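Local atomic coordinates of acyl carrier protein (Thermotoga maritima, PDB entry 1VKU), a protein that probably carries the growing acyl chain on a phosphopantetheine arm during fatty acid biosynthesis. Residues A[13-18]-A[37-42]; A[20-25]-A[46-51]; A[55-60]-A[71-76]. All blocks are in the same frame, centred on the assembly; numbering follows the deposited sequence.

How the contacts relate
The three contacts sample a carrier-protein helical bundle from its surface to its core. Contact 1 is a surface salt bridge and contacts 2 and 3 are buried and apolar. Contacts 1 and 2 share helix 14-28, lie about 11 Å apart between centres, and touch where Val37 CG2 packs 3.6 Å from Val23 CG2. Contacts 2 and 3 share helix 50-64 and have centres about 11 Å apart, with Phe22 CE1 3.7 Å from Leu56 CD2. Contacts 1 and 3, about 16 Å apart between centres, lie on opposite sides of the chain's centre. Contact 2 contains Ser50, the predicted phosphopantetheine attachment site, here unmodified; in contact 3 the Ile73 side chain comes within about 7 Å of that of Ser50.

Contact 1: residues A[13-18]-A[37-42]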
loop_
_atom_site.group_PDB
_atom_site.type_symbol
_atom_site.label_atom_id
_atom_site.label_comp_id
_atom_site.label_asym_id
_atom_site.label_seq_id
_atom_site.Cartn_x
_atom_site.Cartn_y
_atom_site.Cartn_z
HETATM N N MSE A 13 -13.052 2.161 -9.768
HETATM C CA MSE A 13 -12.138 1.040 -9.481
HETATM C C MSE A 13 -10.804 1.449 -8.846
HETATM O O MSE A 13 -9.789 0.767 -9.024
HETATM C CB MSE A 13 -11.899 0.197 -10.731
HETATM C CG MSE A 13 -13.065 -0.633 -11.272
HETATM SE SE MSE A 13 -14.564 -1.064 -10.035
HETATM C CE MSE A 13 -15.116 -3.004 -10.563
ATOM N N GLU A 14 -10.784 2.563 -8.115
ATOM C CA GLU A 14 -9.546 3.051 -7.496
ATOM C C GLU A 14 -8.996 2.079 -6.453
ATOM O O GLU A 14 -7.812 1.909 -6.378
ATOM C CB GLU A 14 -9.709 4.442 -6.875
ATOM C CG GLU A 14 -10.589 4.459 -5.623
ATOM C CD GLU A 14 -10.793 5.854 -5.041
ATOM O OE1 GLU A 14 -10.025 6.784 -5.438
ATOM O OE2 GLU A 14 -11.721 6.009 -4.185
ATOM N N ARG A 15 -9.852 1.434 -5.663
ATOM C CA ARG A 15 -9.369 0.514 -4.642
ATOM C C ARG A 15 -8.832 -0.762 -5.286
ATOM O O ARG A 15 -7.742 -1.198 -4.930
ATOM C CB ARG A 15 -10.461 0.185 -3.624
ATOM C CG ARG A 15 -11.013 1.410 -2.909
ATOM C CD ARG A 15 -11.941 1.081 -1.705
ATOM N NE ARG A 15 -11.116 0.736 -0.565
ATOM C CZ ARG A 15 -10.452 1.629 0.180
ATOM N NH1 ARG A 15 -10.578 2.935 -0.063
ATOM N NH2 ARG A 15 -9.669 1.224 1.187
ATOM N N LYS A 16 -9.595 -1.351 -6.223
ATOM C CA LYS A 16 -9.152 -2.533 -6.966
ATOM C C LYS A 16 -7.794 -2.294 -7.586
ATOM O O LYS A 16 -6.954 -3.174 -7.559
ATOM C CB LYS A 16 -10.183 -2.994 -8.009
ATOM C CG LYS A 16 -11.547 -3.321 -7.361
ATOM C CD LYS A 16 -12.442 -4.272 -8.153
ATOM C CE LYS A 16 -13.629 -4.672 -7.259
ATOM N NZ LYS A 16 -14.742 -5.334 -7.982
ATOM N N LYS A 17 -7.607 -1.117 -8.171
ATOM C CA LYS A 17 -6.367 -0.773 -8.838
ATOM C C LYS A 17 -5.185 -0.672 -7.872
ATOM O O LYS A 17 -4.119 -1.197 -8.150
ATOM C CB LYS A 17 -6.534 0.501 -9.665
ATOM C CG LYS A 17 -7.424 0.356 -10.915
ATOM C CD LYS A 17 -7.558 1.689 -11.597
ATOM C CE LYS A 17 -8.435 1.602 -12.803
ATOM N NZ LYS A 17 -8.516 2.935 -13.402
ATOM N N LEU A 18 -5.379 -0.017 -6.734
ATOM C CA LEU A 18 -4.327 0.063 -5.720
ATOM C C LEU A 18 -4.046 -1.265 -5.031
ATOM O O LEU A 18 -2.916 -1.546 -4.690
ATOM C CB LEU A 18 -4.612 1.161 -4.703
ATOM C CG LEU A 18 -4.592 2.558 -5.334
ATOM C CD1 LEU A 18 -5.127 3.553 -4.360
ATOM C CD2 LEU A 18 -3.197 2.947 -5.775
ATOM N N VAL A 37 -5.644 -10.849 -2.323
ATOM C CA VAL A 37 -5.618 -9.946 -1.195
ATOM C C VAL A 37 -7.001 -9.409 -0.806
ATOM O O VAL A 37 -7.736 -8.903 -1.653
ATOM C CB VAL A 37 -4.640 -8.796 -1.503
ATOM C CG1 VAL A 37 -4.804 -7.646 -0.553
ATOM C CG2 VAL A 37 -3.212 -9.323 -1.470
ATOM N N ASP A 38 -7.335 -9.523 0.481
ATOM C CA ASP A 38 -8.438 -8.787 1.076
ATOM C C ASP A 38 -7.877 -7.564 1.814
ATOM O O ASP A 38 -6.939 -7.671 2.589
ATOM C CB ASP A 38 -9.207 -9.701 2.022
ATOM C CG ASP A 38 -10.464 -9.053 2.610
ATOM O OD1 ASP A 38 -10.458 -7.868 2.975
ATOM O OD2 ASP A 38 -11.522 -9.674 2.785
ATOM N N GLU A 39 -8.440 -6.396 1.536
ATOM C CA GLU A 39 -8.145 -5.160 2.245
ATOM C C GLU A 39 -8.162 -5.232 3.776
ATOM O O GLU A 39 -7.499 -4.431 4.443
ATOM C CB GLU A 39 -9.206 -4.148 1.880
ATOM C CG GLU A 39 -8.791 -3.107 0.880
ATOM C CD GLU A 39 -9.852 -2.040 0.743
ATOM O OE1 GLU A 39 -10.539 -1.751 1.746
ATOM O OE2 GLU A 39 -10.020 -1.500 -0.364
ATOM N N GLU A 40 -8.956 -6.148 4.318
ATOM C CA GLU A 40 -9.128 -6.293 5.750
ATOM C C GLU A 40 -8.001 -7.053 6.419
ATOM O O GLU A 40 -7.911 -7.032 7.636
ATOM C CB GLU A 40 -10.458 -6.988 6.077
ATOM C CG GLU A 40 -11.702 -6.148 5.811
ATOM C CD GLU A 40 -11.720 -4.826 6.579
ATOM O OE1 GLU A 40 -11.436 -4.830 7.802
ATOM O OE2 GLU A 40 -12.030 -3.776 5.957
ATOM N N ASN A 41 -7.168 -7.738 5.636
ATOM C CA ASN A 41 -5.974 -8.410 6.158
ATOM C C ASN A 41 -4.980 -7.432 6.770
ATOM O O ASN A 41 -4.703 -6.369 6.196
ATOM C CB ASN A 41 -5.200 -9.140 5.045
ATOM C CG ASN A 41 -6.015 -10.211 4.327
ATOM O OD1 ASN A 41 -5.936 -10.352 3.088
ATOM N ND2 ASN A 41 -6.787 -10.967 5.085
ATOM N N THR A 42 -4.386 -7.817 7.892
ATOM C CA THR A 42 -3.288 -7.042 8.436
ATOM C C THR A 42 -2.048 -7.350 7.631
ATOM O O THR A 42 -1.910 -8.433 7.051
ATOM C CB THR A 42 -3.067 -7.380 9.898
ATOM O OG1 THR A 42 -2.671 -8.750 10.011
ATOM C CG2 THR A 42 -4.395 -7.374 10.640
#
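Arg15 and Glu39 form a salt bridge through two unequal hydrogen bonds. Arg15 NE donates to Glu39 OE2 at 2.5 Å, a very short separation whose exact value is doubtful, and Arg15 NH2 reaches Glu39 OE1 at 3.1 Å in a weak bond. The carboxylate carbon sits in the guanidinium plane, at the NE/NH2 edge, but the two flat groups are turned 71° against each other, so this is a twisted pairing and not a coplanar fork. The arginine reaches it by a bend at chi3 (79°), while the glutamate runs extended beyond CG and meets it at about a right angle. NH2 also pairs with Asp84, which leaves one cation between two carboxylates. With an alanine here, Glu39 and Asp84 would probably lose the positive charge they share, and Ile83 and Ile87 part of their cover.

Glu39 itself is carried by a type I turn from Asp38 to Asn41, closed by Asn41 N to Asp38 O at 3.1 Å. Within it Asp38 OD1 accepts from Glu40 N at 2.6 Å, an Asx turn, while Asn41 OD1 accepts from Asp38 N at 3.1 Å. Outward from the ion pair, the Arg15 methylenes gather round Glu39 OE2, with CD at 3.5 Å. The contact thus ties the first turn of helix 14-28 to the loop before helix 50-64, with helix 79-92 alongside: Arg15 rests on Ile83 and Ile87, and the backbones of Glu39 and Asn41 bond to Lys80 and Val79.

Contact 2: residues A[20-25]-A[46-51]; sequences AKFVEI and LGFDSI
Phe22 and Phe48 reach toward each other from opposite directions, one from helix 14-28, the other from the loop leading into helix 50-64. Their ring planes lie 50° apart with centroids 5.6 Å apart, an oblique meeting that is neither a parallel stack nor a T-shape. The closest atoms are Phe22 CE1 and Phe48 CZ at 3.7 Å, so the outer end of each ring does the touching. Phe48 CZ comes in at the edge of the Phe22 ring, near its plane, whereas Phe22 CE1 approaches the Phe48 ring obliquely.

Leu46 supplies a second partner to the same edge. Its CD1 methyl lies 4.1 Å from Phe22 CZ and equally far from CE2, and the two side chains cross obliquely. The Phe22 ring is directed at the loop because its CG stands opposite the backbone N (chi1 167°). Leu46 and Phe48, by contrast, both place CG opposite their carbonyl carbons, and Gly47 between them has a positive phi (82°), which favours glycine.

Phe43 meets both phenylalanines, edge-to-face in the case of Phe48, and Leu56 and Phe60 of helix 50-64 also touch Phe22, which places it in an aromatic and aliphatic core. Beyond Phe48, Asp49 is the N-cap of helix 50-64 and its OD1 accepts from Asp52 N; Ser50, the predicted phosphopantetheine attachment point, follows at once, exposed and unmodified here. The contact itself is entirely apolar carbon packing, resting on dispersion and the hydrophobic effect without directional bonds between the segments, and it ends two residues before that serine.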
loop_
_atom_site.group_PDB
_atom_site.type_symbol
_atom_site.label_atom_id
_atom_site.label_comp_id
_atom_site.label_asym_id
_atom_site.label_seq_id
_atom_site.Cartn_x
_atom_site.Cartn_y
_atom_site.Cartn_z
ATOM N N ALA A 20 -4.275 -4.045 -6.674
ATOM C CA ALA A 20 -3.543 -4.733 -7.715
ATOM C C ALA A 20 -2.103 -4.242 -7.771
ATOM O O ALA A 20 -1.207 -5.033 -8.032
ATOM C CB ALA A 20 -4.234 -4.572 -9.093
ATOM N N LYS A 21 -1.891 -2.942 -7.554
ATOM C CA LYS A 21 -0.555 -2.379 -7.520
ATOM C C LYS A 21 0.235 -2.916 -6.306
ATOM O O LYS A 21 1.380 -3.336 -6.438
ATOM C CB LYS A 21 -0.624 -0.839 -7.455
ATOM C CG LYS A 21 0.699 -0.187 -7.655
ATOM C CD LYS A 21 1.079 -0.380 -9.097
ATOM C CE LYS A 21 2.418 0.142 -9.338
ATOM N NZ LYS A 21 2.769 -0.213 -10.690
ATOM N N PHE A 22 -0.404 -2.927 -5.140
ATOM C CA PHE A 22 0.170 -3.556 -3.967
ATOM C C PHE A 22 0.636 -4.997 -4.292
ATOM O O PHE A 22 1.763 -5.344 -4.017
ATOM C CB PHE A 22 -0.854 -3.559 -2.848
ATOM C CG PHE A 22 -0.516 -4.446 -1.693
ATOM C CD1 PHE A 22 0.780 -4.539 -1.204
ATOM C CD2 PHE A 22 -1.515 -5.172 -1.067
ATOM C CE1 PHE A 22 1.078 -5.360 -0.134
ATOM C CE2 PHE A 22 -1.224 -5.995 0.013
ATOM C CZ PHE A 22 0.068 -6.095 0.477
ATOM N N VAL A 23 -0.218 -5.816 -4.902
ATOM C CA VAL A 23 0.149 -7.208 -5.227
ATOM C C VAL A 23 1.351 -7.267 -6.187
ATOM O O VAL A 23 2.256 -8.097 -6.019
ATOM C CB VAL A 23 -1.069 -7.971 -5.739
ATOM C CG1 VAL A 23 -0.716 -9.364 -6.284
ATOM C CG2 VAL A 23 -2.041 -8.113 -4.612
ATOM N N GLU A 24 1.373 -6.377 -7.172
ATOM C CA GLU A 24 2.426 -6.366 -8.188
ATOM C C GLU A 24 3.763 -5.971 -7.587
ATOM O O GLU A 24 4.798 -6.594 -7.868
ATOM C CB GLU A 24 2.041 -5.402 -9.318
ATOM C CG GLU A 24 3.161 -4.966 -10.259
ATOM C CD GLU A 24 2.844 -3.640 -10.969
ATOM O OE1 GLU A 24 1.654 -3.353 -11.267
ATOM O OE2 GLU A 24 3.790 -2.852 -11.214
ATOM N N ILE A 25 3.741 -4.934 -6.765
ATOM C CA ILE A 25 4.939 -4.483 -6.068
ATOM C C ILE A 25 5.435 -5.563 -5.112
ATOM O O ILE A 25 6.611 -5.860 -5.086
ATOM C CB ILE A 25 4.668 -3.186 -5.286
ATOM C CG1 ILE A 25 4.541 -1.987 -6.233
ATOM C CG2 ILE A 25 5.786 -2.953 -4.283
ATOM C CD1 ILE A 25 3.973 -0.780 -5.574
ATOM N N LEU A 46 -0.168 -11.023 6.487
ATOM C CA LEU A 46 0.351 -11.299 5.143
ATOM C C LEU A 46 1.847 -11.597 5.131
ATOM O O LEU A 46 2.420 -11.853 4.073
ATOM C CB LEU A 46 0.049 -10.144 4.189
ATOM C CG LEU A 46 -1.437 -9.957 3.936
ATOM C CD1 LEU A 46 -1.620 -8.968 2.833
ATOM C CD2 LEU A 46 -2.080 -11.275 3.553
ATOM N N GLY A 47 2.463 -11.570 6.314
ATOM C CA GLY A 47 3.906 -11.761 6.485
ATOM C C GLY A 47 4.764 -10.536 6.238
ATOM O O GLY A 47 5.913 -10.670 5.887
ATOM N N PHE A 48 4.208 -9.339 6.383
ATOM C CA PHE A 48 5.014 -8.129 6.232
ATOM C C PHE A 48 5.356 -7.642 7.619
ATOM O O PHE A 48 4.457 -7.419 8.438
ATOM C CB PHE A 48 4.243 -7.023 5.504
ATOM C CG PHE A 48 4.021 -7.281 4.039
ATOM C CD1 PHE A 48 3.097 -8.245 3.613
ATOM C CD2 PHE A 48 4.688 -6.534 3.088
ATOM C CE1 PHE A 48 2.883 -8.473 2.246
ATOM C CE2 PHE A 48 4.483 -6.748 1.724
ATOM C CZ PHE A 48 3.588 -7.713 1.298
ATOM N N ASP A 49 6.638 -7.465 7.896
ATOM C CA ASP A 49 7.021 -6.846 9.156
ATOM C C ASP A 49 7.148 -5.328 8.985
ATOM O O ASP A 49 6.806 -4.784 7.943
ATOM C CB ASP A 49 8.280 -7.482 9.748
ATOM C CG ASP A 49 9.564 -7.060 9.034
ATOM O OD1 ASP A 49 9.515 -6.357 8.011
ATOM O OD2 ASP A 49 10.697 -7.374 9.439
ATOM N N SER A 50 7.617 -4.656 10.028
ATOM C CA SER A 50 7.605 -3.203 10.081
ATOM C C SER A 50 8.509 -2.627 8.999
ATOM O O SER A 50 8.186 -1.592 8.415
ATOM C CB SER A 50 8.009 -2.702 11.478
ATOM O OG SER A 50 9.311 -3.174 11.837
ATOM N N ILE A 51 9.615 -3.325 8.727
ATOM C CA ILE A 51 10.589 -2.943 7.713
ATOM C C ILE A 51 9.996 -3.149 6.332
ATOM O O ILE A 51 10.228 -2.355 5.449
ATOM C CB ILE A 51 11.888 -3.755 7.856
ATOM C CG1 ILE A 51 12.572 -3.457 9.200
ATOM C CG2 ILE A 51 12.826 -3.469 6.683
ATOM C CD1 ILE A 51 13.824 -4.262 9.445
#

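Contact 3: residues A[55-60]-A[71-76]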
loop_
_atom_site.group_PDB
_atom_site.type_symbol
_atom_site.label_atom_id
_atom_site.label_comp_id
_atom_site.label_asym_id
_atom_site.label_seq_id
_atom_site.Cartn_x
_atom_site.Cartn_y
_atom_site.Cartn_z
ATOM N N ASP A 55 9.402 -0.385 3.273
ATOM C CA ASP A 55 9.807 -0.598 1.880
ATOM C C ASP A 55 8.599 -0.458 0.959
ATOM O O ASP A 55 8.656 0.234 -0.041
ATOM C CB ASP A 55 10.449 -1.964 1.661
ATOM C CG ASP A 55 11.892 -2.024 2.115
ATOM O OD1 ASP A 55 12.713 -1.123 1.782
ATOM O OD2 ASP A 55 12.309 -2.982 2.798
ATOM N N LEU A 56 7.509 -1.134 1.289
ATOM C CA LEU A 56 6.248 -0.999 0.550
ATOM C C LEU A 56 5.815 0.462 0.378
ATOM O O LEU A 56 5.451 0.868 -0.721
ATOM C CB LEU A 56 5.134 -1.774 1.249
ATOM C CG LEU A 56 3.797 -1.931 0.543
ATOM C CD1 LEU A 56 3.953 -2.717 -0.734
ATOM C CD2 LEU A 56 2.907 -2.651 1.495
ATOM N N VAL A 57 5.883 1.244 1.451
ATOM C CA VAL A 57 5.454 2.655 1.432
ATOM C C VAL A 57 6.368 3.457 0.495
ATOM O O VAL A 57 5.877 4.217 -0.329
ATOM C CB VAL A 57 5.395 3.248 2.866
ATOM C CG1 VAL A 57 5.331 4.764 2.862
ATOM C CG2 VAL A 57 4.208 2.649 3.657
HETATM N N MSE A 58 7.683 3.241 0.585
HETATM C CA MSE A 58 8.632 3.952 -0.250
HETATM C C MSE A 58 8.455 3.589 -1.720
HETATM O O MSE A 58 8.660 4.438 -2.591
HETATM C CB MSE A 58 10.058 3.712 0.206
HETATM C CG MSE A 58 10.380 4.391 1.504
HETATM SE SE MSE A 58 12.115 3.759 2.249
HETATM C CE MSE A 58 13.326 4.820 1.079
ATOM N N PHE A 59 8.039 2.351 -1.990
ATOM C CA PHE A 59 7.732 1.940 -3.375
ATOM C C PHE A 59 6.467 2.638 -3.903
ATOM O O PHE A 59 6.466 3.108 -5.024
ATOM C CB PHE A 59 7.583 0.424 -3.542
ATOM C CG PHE A 59 8.888 -0.365 -3.466
ATOM C CD1 PHE A 59 9.986 -0.028 -4.241
ATOM C CD2 PHE A 59 8.968 -1.500 -2.648
ATOM C CE1 PHE A 59 11.153 -0.773 -4.166
ATOM C CE2 PHE A 59 10.115 -2.245 -2.588
ATOM C CZ PHE A 59 11.208 -1.880 -3.334
ATOM N N PHE A 60 5.411 2.702 -3.103
ATOM C CA PHE A 60 4.229 3.486 -3.456
ATOM C C PHE A 60 4.549 4.976 -3.621
ATOM O O PHE A 60 4.073 5.623 -4.548
ATOM C CB PHE A 60 3.125 3.305 -2.425
ATOM C CG PHE A 60 2.193 2.169 -2.741
ATOM C CD1 PHE A 60 1.156 2.338 -3.651
ATOM C CD2 PHE A 60 2.369 0.944 -2.166
ATOM C CE1 PHE A 60 0.295 1.305 -3.956
ATOM C CE2 PHE A 60 1.503 -0.127 -2.481
ATOM C CZ PHE A 60 0.480 0.056 -3.385
ATOM N N GLU A 71 4.913 9.272 10.799
ATOM C CA GLU A 71 3.871 9.056 11.767
ATOM C C GLU A 71 2.738 8.228 11.179
ATOM O O GLU A 71 2.205 7.358 11.858
ATOM C CB GLU A 71 3.342 10.384 12.319
ATOM C CG GLU A 71 2.603 11.231 11.291
ATOM N N GLU A 72 2.367 8.502 9.928
ATOM C CA GLU A 72 1.305 7.770 9.239
ATOM C C GLU A 72 1.721 6.324 8.951
ATOM O O GLU A 72 0.901 5.409 9.047
ATOM C CB GLU A 72 0.931 8.461 7.923
ATOM C CG GLU A 72 0.588 9.939 8.041
ATOM C CD GLU A 72 0.788 10.696 6.728
ATOM O OE1 GLU A 72 1.586 10.254 5.879
ATOM O OE2 GLU A 72 0.165 11.756 6.536
ATOM N N ILE A 73 2.984 6.116 8.572
ATOM C CA ILE A 73 3.492 4.765 8.315
ATOM C C ILE A 73 3.307 3.906 9.548
ATOM O O ILE A 73 2.829 2.783 9.442
ATOM C CB ILE A 73 4.994 4.776 7.945
ATOM C CG1 ILE A 73 5.234 5.519 6.626
ATOM C CG2 ILE A 73 5.517 3.332 7.885
ATOM C CD1 ILE A 73 6.747 5.753 6.238
ATOM N N SER A 74 3.663 4.445 10.717
ATOM C CA SER A 74 3.642 3.682 11.967
ATOM C C SER A 74 2.252 3.232 12.421
ATOM O O SER A 74 2.131 2.375 13.286
ATOM C CB SER A 74 4.310 4.472 13.095
ATOM O OG SER A 74 3.566 5.618 13.397
ATOM N N LYS A 75 1.219 3.821 11.835
ATOM C CA LYS A 75 -0.163 3.576 12.218
ATOM C C LYS A 75 -0.819 2.546 11.282
ATOM O O LYS A 75 -1.944 2.114 11.509
ATOM C CB LYS A 75 -0.937 4.901 12.155
ATOM C CG LYS A 75 -0.601 5.942 13.251
ATOM C CD LYS A 75 -1.375 7.279 13.044
ATOM N N ILE A 76 -0.126 2.184 10.217
ATOM C CA ILE A 76 -0.619 1.244 9.201
ATOM C C ILE A 76 -0.674 -0.156 9.803
ATOM O O ILE A 76 0.334 -0.650 10.324
ATOM C CB ILE A 76 0.316 1.284 7.957
ATOM C CG1 ILE A 76 0.059 2.542 7.125
ATOM C CG2 ILE A 76 0.134 0.053 7.080
ATOM C CD1 ILE A 76 1.013 2.753 5.981
#
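In the carrier-protein bundle, Val57 of helix 50-64 packs on Ile73 of the short helix 70-73 and on Ile76 in the turn that follows it. The two methyls of the valine divide the work. CG1, standing opposite the backbone N (chi1 164°), lies 3.8 Å from Ile73 CD1 and is as close to that residue's CG1; CG2 instead faces the other isoleucine, 4.0 Å from Ile76 CD1. Ile73 extends its chain (chi2 173°) and Ile76 does likewise, so that Ile73 lies against the valine with its last two carbons, Ile76 with its terminal methyl alone. Each pair meets aslant rather than head-on. Val57 CA and Ile73 CA lie 7.5 Å apart, the nearest CA pair across the two segments.

The spacing of the two isoleucines follows from a type I turn, Ile73 to Ile76, with Ile76 N bonded to Ile73 O at 3.1 Å. Within that turn Ser74 OG donates back to Glu71 O at 2.7 Å, from above the carbonyl plane.

Ile73 also touches Val53, one turn earlier on helix 50-64, on the side toward Ser50. Ile76 leads deeper, packing on Val53, on Phe43 and on Ile85 of helix 79-92. Glu72 pairs with Lys89, adding a charged tie from helix 70-73 to helix 79-92, while Leu56 and Phe60 both touch Leu82 of that same long helix.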